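Local coordinates for protein nitroalkane oxidase (Podospora anserina, PDB 3MKH) that oxidises nitroalkanes to aldehydes or ketones with FAD and molecular oxygen, releasing nitrite and hydrogen peroxide, and assembles as a homotetramer, at residues Y345-V357 and R406-Y419. Numbering follows the deposited sequence.
Sequences YDARRELALAAKV and RRRHLQQLMLKPTY
L353 and L413 interlock at the middle of two nearly antiparallel helices, 151° apart in direction. L353 sits as a knob among R406, H409, L410 and L413. L413 returns the packing, lodged among D346, R349, E350 and L353. Their CD1 methyls meet at 3.6 Å. CD2 of L410 packs against the same leucine, 3.7 Å from L353 CB, and also touches CG of E350. Toward the active-site end, V357 CG1 lies over one face of the R407 guanidinium, whose NH2 forms a salt bridge with E361, and V357 CG2 packs on R406 CB.

Polar groups line both sides of this apolar seam. E350 CG is anti to the backbone N (chi1 -166°), and the extended chain carries the carboxylate to the hydroxyl of Y419. Y419 OH donates to E350 OE2 at 2.6 Å, on the syn side but tilted out of the carboxylate plane. The carboxylate stands almost perpendicular to the ring, with planes 84° apart. K321 of a neighbouring subunit pairs with E350 OE1. Along the other side, R349 NH2 comes to the edge of the H409 ring at ND1; the modelled separation is too short for the bond to be certain. A water connects R349 NH1 to the carbonyl O of H409, and D271 pairs with R349 NE. Just past the C-terminal end of the second helix, K416 NZ forms a salt bridge with D346 OD2 at 3.1 Å. A second water links that oxygen to T418 OG1.

The contact joins two helices of the C-terminal helical domain of the acyl-CoA dehydrogenase fold. R406 also pairs with D399, the probable proton acceptor, while K356 NZ bonds to the carbonyls of L395, F398 and G400. The chemistry implies a leucine seam flanked by polar pairs, one of them a salt bridge: the buried carboxylate of E350 is held from both oxygens, which would favour its ionised form.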
loop_
_atom_site.group_PDB
_atom_site.type_symbol
_atom_site.label_atom_id
_atom_site.label_comp_id
_atom_site.label_asym_id
_atom_site.label_seq_id
_atom_site.Cartn_x
_atom_site.Cartn_y
_atom_site.Cartn_z
ATOM N N TYR A 345 -21.649 -23.478 -5.887
ATOM C CA TYR A 345 -20.764 -23.065 -6.967
ATOM C C TYR A 345 -20.404 -21.582 -6.820
ATOM O O TYR A 345 -19.255 -21.193 -7.067
ATOM C CB TYR A 345 -21.338 -23.342 -8.368
ATOM C CG TYR A 345 -20.330 -22.946 -9.437
ATOM C CD1 TYR A 345 -19.167 -23.684 -9.618
ATOM C CD2 TYR A 345 -20.501 -21.801 -10.206
ATOM C CE1 TYR A 345 -18.214 -23.320 -10.563
ATOM C CE2 TYR A 345 -19.552 -21.429 -11.162
ATOM C CZ TYR A 345 -18.412 -22.199 -11.334
ATOM O OH TYR A 345 -17.453 -21.849 -12.262
ATOM N N ASP A 346 -21.384 -20.765 -6.427
ATOM C CA ASP A 346 -21.156 -19.349 -6.141
ATOM C C ASP A 346 -20.087 -19.145 -5.067
ATOM O O ASP A 346 -19.274 -18.238 -5.164
ATOM C CB ASP A 346 -22.441 -18.661 -5.657
ATOM C CG ASP A 346 -23.412 -18.356 -6.776
ATOM O OD1 ASP A 346 -22.988 -18.322 -7.958
ATOM O OD2 ASP A 346 -24.610 -18.141 -6.462
ATOM N N ALA A 347 -20.117 -19.958 -4.017
ATOM C CA ALA A 347 -19.101 -19.857 -2.967
ATOM C C ALA A 347 -17.725 -20.296 -3.458
ATOM O O ALA A 347 -16.705 -19.682 -3.122
ATOM C CB ALA A 347 -19.501 -20.664 -1.751
ATOM N N ARG A 348 -17.690 -21.369 -4.241
ATOM C CA ARG A 348 -16.417 -21.894 -4.734
ATOM C C ARG A 348 -15.783 -20.882 -5.674
ATOM O O ARG A 348 -14.577 -20.608 -5.638
ATOM C CB ARG A 348 -16.668 -23.193 -5.484
ATOM C CG ARG A 348 -17.255 -24.305 -4.609
ATOM C CD ARG A 348 -17.621 -25.511 -5.476
ATOM N NE ARG A 348 -18.260 -26.576 -4.718
ATOM C CZ ARG A 348 -18.175 -27.864 -5.044
ATOM N NH1 ARG A 348 -17.464 -28.229 -6.108
ATOM N NH2 ARG A 348 -18.790 -28.789 -4.305
ATOM N N ARG A 349 -16.639 -20.353 -6.526
ATOM C CA ARG A 349 -16.299 -19.375 -7.534
ATOM C C ARG A 349 -15.627 -18.152 -6.925
ATOM O O ARG A 349 -14.667 -17.613 -7.480
ATOM C CB ARG A 349 -17.611 -18.972 -8.192
ATOM C CG ARG A 349 -17.518 -17.885 -9.156
ATOM C CD ARG A 349 -18.602 -18.055 -10.176
ATOM N NE ARG A 349 -18.228 -17.222 -11.289
ATOM C CZ ARG A 349 -18.707 -16.011 -11.477
ATOM N NH1 ARG A 349 -19.619 -15.525 -10.642
ATOM N NH2 ARG A 349 -18.288 -15.306 -12.516
ATOM N N GLU A 350 -16.142 -17.701 -5.784
ATOM C CA GLU A 350 -15.554 -16.547 -5.107
ATOM C C GLU A 350 -14.069 -16.740 -4.786
ATOM O O GLU A 350 -13.282 -15.791 -4.870
ATOM C CB GLU A 350 -16.311 -16.199 -3.808
ATOM C CG GLU A 350 -15.926 -14.808 -3.280
ATOM C CD GLU A 350 -16.333 -14.556 -1.825
ATOM O OE1 GLU A 350 -16.251 -15.493 -1.004
ATOM O OE2 GLU A 350 -16.718 -13.405 -1.502
ATOM N N LEU A 351 -13.690 -17.959 -4.402
ATOM C CA LEU A 351 -12.291 -18.237 -4.078
ATOM C C LEU A 351 -11.403 -18.233 -5.322
ATOM O O LEU A 351 -10.264 -17.782 -5.262
ATOM C CB LEU A 351 -12.150 -19.569 -3.337
ATOM C CG LEU A 351 -12.798 -19.628 -1.943
ATOM C CD1 LEU A 351 -12.434 -20.942 -1.242
ATOM C CD2 LEU A 351 -12.400 -18.432 -1.089
ATOM N N ALA A 352 -11.914 -18.749 -6.439
ATOM C CA ALA A 352 -11.157 -18.708 -7.688
ATOM C C ALA A 352 -10.865 -17.259 -8.068
ATOM O O ALA A 352 -9.731 -16.915 -8.341
ATOM C CB ALA A 352 -11.915 -19.408 -8.815
ATOM N N LEU A 353 -11.903 -16.429 -8.098
ATOM C CA LEU A 353 -11.749 -14.991 -8.335
ATOM C C LEU A 353 -10.754 -14.342 -7.370
ATOM O O LEU A 353 -9.910 -13.523 -7.776
ATOM C CB LEU A 353 -13.098 -14.290 -8.214
ATOM C CG LEU A 353 -14.163 -14.750 -9.211
ATOM C CD1 LEU A 353 -15.563 -14.336 -8.742
ATOM C CD2 LEU A 353 -13.855 -14.180 -10.576
ATOM N N ALA A 354 -10.847 -14.701 -6.095
ATOM C CA ALA A 354 -9.916 -14.163 -5.096
ATOM C C ALA A 354 -8.458 -14.506 -5.406
ATOM O O ALA A 354 -7.566 -13.640 -5.296
ATOM C CB ALA A 354 -10.290 -14.653 -3.688
ATOM N N ALA A 355 -8.201 -15.762 -5.777
ATOM C CA ALA A 355 -6.827 -16.174 -6.056
ATOM C C ALA A 355 -6.307 -15.364 -7.234
ATOM O O ALA A 355 -5.187 -14.866 -7.201
ATOM C CB ALA A 355 -6.728 -17.683 -6.366
ATOM N N LYS A 356 -7.130 -15.236 -8.270
ATOM C CA LYS A 356 -6.740 -14.476 -9.462
ATOM C C LYS A 356 -6.377 -13.040 -9.073
ATOM O O LYS A 356 -5.312 -12.544 -9.417
ATOM C CB LYS A 356 -7.865 -14.482 -10.504
ATOM C CG LYS A 356 -7.435 -14.159 -11.941
ATOM C CD LYS A 356 -7.185 -12.662 -12.185
ATOM C CE LYS A 356 -7.244 -12.339 -13.699
ATOM N NZ LYS A 356 -6.958 -10.882 -13.995
ATOM N N VAL A 357 -7.265 -12.373 -8.346
ATOM C CA VAL A 357 -7.023 -10.983 -7.992
ATOM C C VAL A 357 -5.837 -10.828 -7.042
ATOM O O VAL A 357 -4.991 -9.962 -7.235
ATOM C CB VAL A 357 -8.278 -10.325 -7.381
ATOM C CG1 VAL A 357 -7.951 -8.913 -6.883
ATOM C CG2 VAL A 357 -9.402 -10.304 -8.409
ATOM N N ARG A 406 -13.230 -9.109 -12.979
ATOM C CA ARG A 406 -13.120 -9.929 -11.771
ATOM C C ARG A 406 -13.776 -9.274 -10.531
ATOM O O ARG A 406 -14.567 -9.923 -9.838
ATOM C CB ARG A 406 -11.669 -10.360 -11.505
ATOM C CG ARG A 406 -10.987 -11.101 -12.668
ATOM C CD ARG A 406 -11.865 -12.190 -13.296
ATOM N NE ARG A 406 -11.041 -13.156 -14.036
ATOM C CZ ARG A 406 -11.334 -14.447 -14.196
ATOM N NH1 ARG A 406 -12.455 -14.958 -13.687
ATOM N NH2 ARG A 406 -10.496 -15.235 -14.867
ATOM N N ARG A 407 -13.475 -8.009 -10.242
ATOM C CA ARG A 407 -14.111 -7.377 -9.079
ATOM C C ARG A 407 -15.635 -7.167 -9.239
ATOM O O ARG A 407 -16.360 -7.150 -8.243
ATOM C CB ARG A 407 -13.415 -6.077 -8.666
ATOM C CG ARG A 407 -12.005 -6.276 -8.089
ATOM C CD ARG A 407 -11.451 -4.966 -7.456
ATOM N NE ARG A 407 -10.153 -5.208 -6.828
ATOM C CZ ARG A 407 -8.989 -5.087 -7.459
ATOM N NH1 ARG A 407 -8.948 -4.675 -8.725
ATOM N NH2 ARG A 407 -7.866 -5.354 -6.817
ATOM N N ARG A 408 -16.108 -6.982 -10.474
ATOM C CA ARG A 408 -17.550 -6.873 -10.748
ATOM C C ARG A 408 -18.240 -8.205 -10.470
ATOM O O ARG A 408 -19.381 -8.239 -10.024
ATOM C CB ARG A 408 -17.836 -6.476 -12.201
ATOM C CG ARG A 408 -17.341 -5.102 -12.618
ATOM C CD ARG A 408 -17.577 -4.069 -11.531
ATOM N NE ARG A 408 -16.297 -3.534 -11.101
ATOM C CZ ARG A 408 -15.960 -3.262 -9.846
ATOM N NH1 ARG A 408 -16.815 -3.453 -8.848
ATOM N NH2 ARG A 408 -14.741 -2.790 -9.598
ATOM N N HIS A 409 -17.566 -9.310 -10.770
ATOM C CA HIS A 409 -18.124 -10.607 -10.418
ATOM C C HIS A 409 -18.194 -10.788 -8.895
ATOM O O HIS A 409 -19.226 -11.187 -8.372
ATOM C CB HIS A 409 -17.359 -11.738 -11.102
ATOM C CG HIS A 409 -17.656 -11.852 -12.566
ATOM N ND1 HIS A 409 -18.271 -12.954 -13.118
ATOM C CD2 HIS A 409 -17.449 -10.986 -13.587
ATOM C CE1 HIS A 409 -18.412 -12.772 -14.419
ATOM N NE2 HIS A 409 -17.924 -11.585 -14.728
ATOM N N LEU A 410 -17.115 -10.458 -8.187
ATOM C CA LEU A 410 -17.136 -10.507 -6.724
ATOM C C LEU A 410 -18.292 -9.659 -6.167
ATOM O O LEU A 410 -19.014 -10.079 -5.265
ATOM C CB LEU A 410 -15.792 -10.038 -6.165
ATOM C CG LEU A 410 -14.646 -11.014 -6.446
ATOM C CD1 LEU A 410 -13.273 -10.404 -6.104
ATOM C CD2 LEU A 410 -14.865 -12.328 -5.684
ATOM N N GLN A 411 -18.472 -8.469 -6.725
ATOM C CA GLN A 411 -19.580 -7.597 -6.325
ATOM C C GLN A 411 -20.964 -8.249 -6.522
ATOM O O GLN A 411 -21.807 -8.196 -5.628
ATOM C CB GLN A 411 -19.482 -6.261 -7.073
ATOM C CG GLN A 411 -20.619 -5.273 -6.820
ATOM C CD GLN A 411 -20.427 -3.951 -7.567
ATOM O OE1 GLN A 411 -21.022 -2.935 -7.201
ATOM N NE2 GLN A 411 -19.607 -3.963 -8.622
ATOM N N GLN A 412 -21.198 -8.861 -7.683
ATOM C CA GLN A 412 -22.472 -9.547 -7.931
ATOM C C GLN A 412 -22.706 -10.747 -7.008
ATOM O O GLN A 412 -23.838 -11.016 -6.604
ATOM C CB GLN A 412 -22.593 -9.969 -9.398
ATOM C CG GLN A 412 -22.620 -8.776 -10.343
ATOM C CD GLN A 412 -23.744 -7.795 -10.009
ATOM O OE1 GLN A 412 -24.869 -8.203 -9.694
ATOM N NE2 GLN A 412 -23.444 -6.495 -10.084
ATOM N N LEU A 413 -21.639 -11.464 -6.673
ATOM C CA LEU A 413 -21.743 -12.572 -5.718
ATOM C C LEU A 413 -22.221 -12.090 -4.350
ATOM O O LEU A 413 -23.175 -12.637 -3.798
ATOM C CB LEU A 413 -20.411 -13.311 -5.586
ATOM C CG LEU A 413 -20.033 -14.137 -6.820
ATOM C CD1 LEU A 413 -18.572 -14.644 -6.767
ATOM C CD2 LEU A 413 -21.015 -15.298 -6.991
ATOM N N MET A 414 -21.554 -11.075 -3.805
ATOM C CA MET A 414 -21.904 -10.536 -2.488
ATOM C C MET A 414 -23.343 -9.992 -2.465
ATOM O O MET A 414 -24.008 -10.020 -1.431
ATOM C CB MET A 414 -20.910 -9.442 -2.060
ATOM C CG MET A 414 -19.493 -9.937 -1.758
ATOM S SD MET A 414 -18.422 -8.659 -1.039
ATOM C CE MET A 414 -18.321 -7.525 -2.433
ATOM N N LEU A 415 -23.823 -9.522 -3.613
ATOM C CA LEU A 415 -25.170 -8.965 -3.721
ATOM C C LEU A 415 -26.292 -9.990 -3.632
ATOM O O LEU A 415 -27.425 -9.640 -3.305
ATOM C CB LEU A 415 -25.312 -8.172 -5.028
ATOM C CG LEU A 415 -24.921 -6.695 -5.016
ATOM C CD1 LEU A 415 -24.661 -6.183 -6.445
ATOM C CD2 LEU A 415 -25.981 -5.857 -4.326
ATOM N N LYS A 416 -26.001 -11.248 -3.947
ATOM C CA LYS A 416 -27.030 -12.276 -3.901
ATOM C C LYS A 416 -27.500 -12.499 -2.472
ATOM O O LYS A 416 -26.690 -12.516 -1.548
ATOM C CB LYS A 416 -26.527 -13.608 -4.478
ATOM C CG LYS A 416 -26.229 -13.587 -5.975
ATOM C CD LYS A 416 -26.063 -14.998 -6.508
ATOM C CE LYS A 416 -25.721 -14.987 -7.989
ATOM N NZ LYS A 416 -25.949 -16.335 -8.602
ATOM N N PRO A 417 -28.822 -12.663 -2.290
ATOM C CA PRO A 417 -29.405 -13.003 -0.990
ATOM C C PRO A 417 -28.829 -14.308 -0.455
ATOM O O PRO A 417 -28.767 -14.499 0.755
ATOM C CB PRO A 417 -30.895 -13.173 -1.317
ATOM C CG PRO A 417 -31.125 -12.262 -2.454
ATOM C CD PRO A 417 -29.861 -12.359 -3.294
ATOM N N THR A 418 -28.397 -15.184 -1.355
ATOM C CA THR A 418 -27.876 -16.489 -0.967
ATOM C C THR A 418 -26.400 -16.457 -0.545
ATOM O O THR A 418 -25.885 -17.441 -0.020
ATOM C CB THR A 418 -28.099 -17.537 -2.087
ATOM O OG1 THR A 418 -27.719 -16.974 -3.351
ATOM C CG2 THR A 418 -29.568 -17.918 -2.156
ATOM N N TYR A 419 -25.728 -15.329 -0.760
ATOM C CA TYR A 419 -24.333 -15.191 -0.334
ATOM C C TYR A 419 -24.129 -15.690 1.099
ATOM O O TYR A 419 -24.857 -15.318 2.018
ATOM C CB TYR A 419 -23.848 -13.739 -0.459
ATOM C CG TYR A 419 -22.361 -13.576 -0.213
ATOM C CD1 TYR A 419 -21.427 -13.991 -1.160
ATOM C CD2 TYR A 419 -21.891 -13.002 0.966
ATOM C CE1 TYR A 419 -20.062 -13.831 -0.938
ATOM C CE2 TYR A 419 -20.532 -12.843 1.200
ATOM C CZ TYR A 419 -19.625 -13.254 0.244
ATOM O OH TYR A 419 -18.285 -13.093 0.487
HETATM O O HOH W 1 -25.019 -17.312 -3.700
HETATM O O HOH W 2 -20.702 -12.956 -10.313
#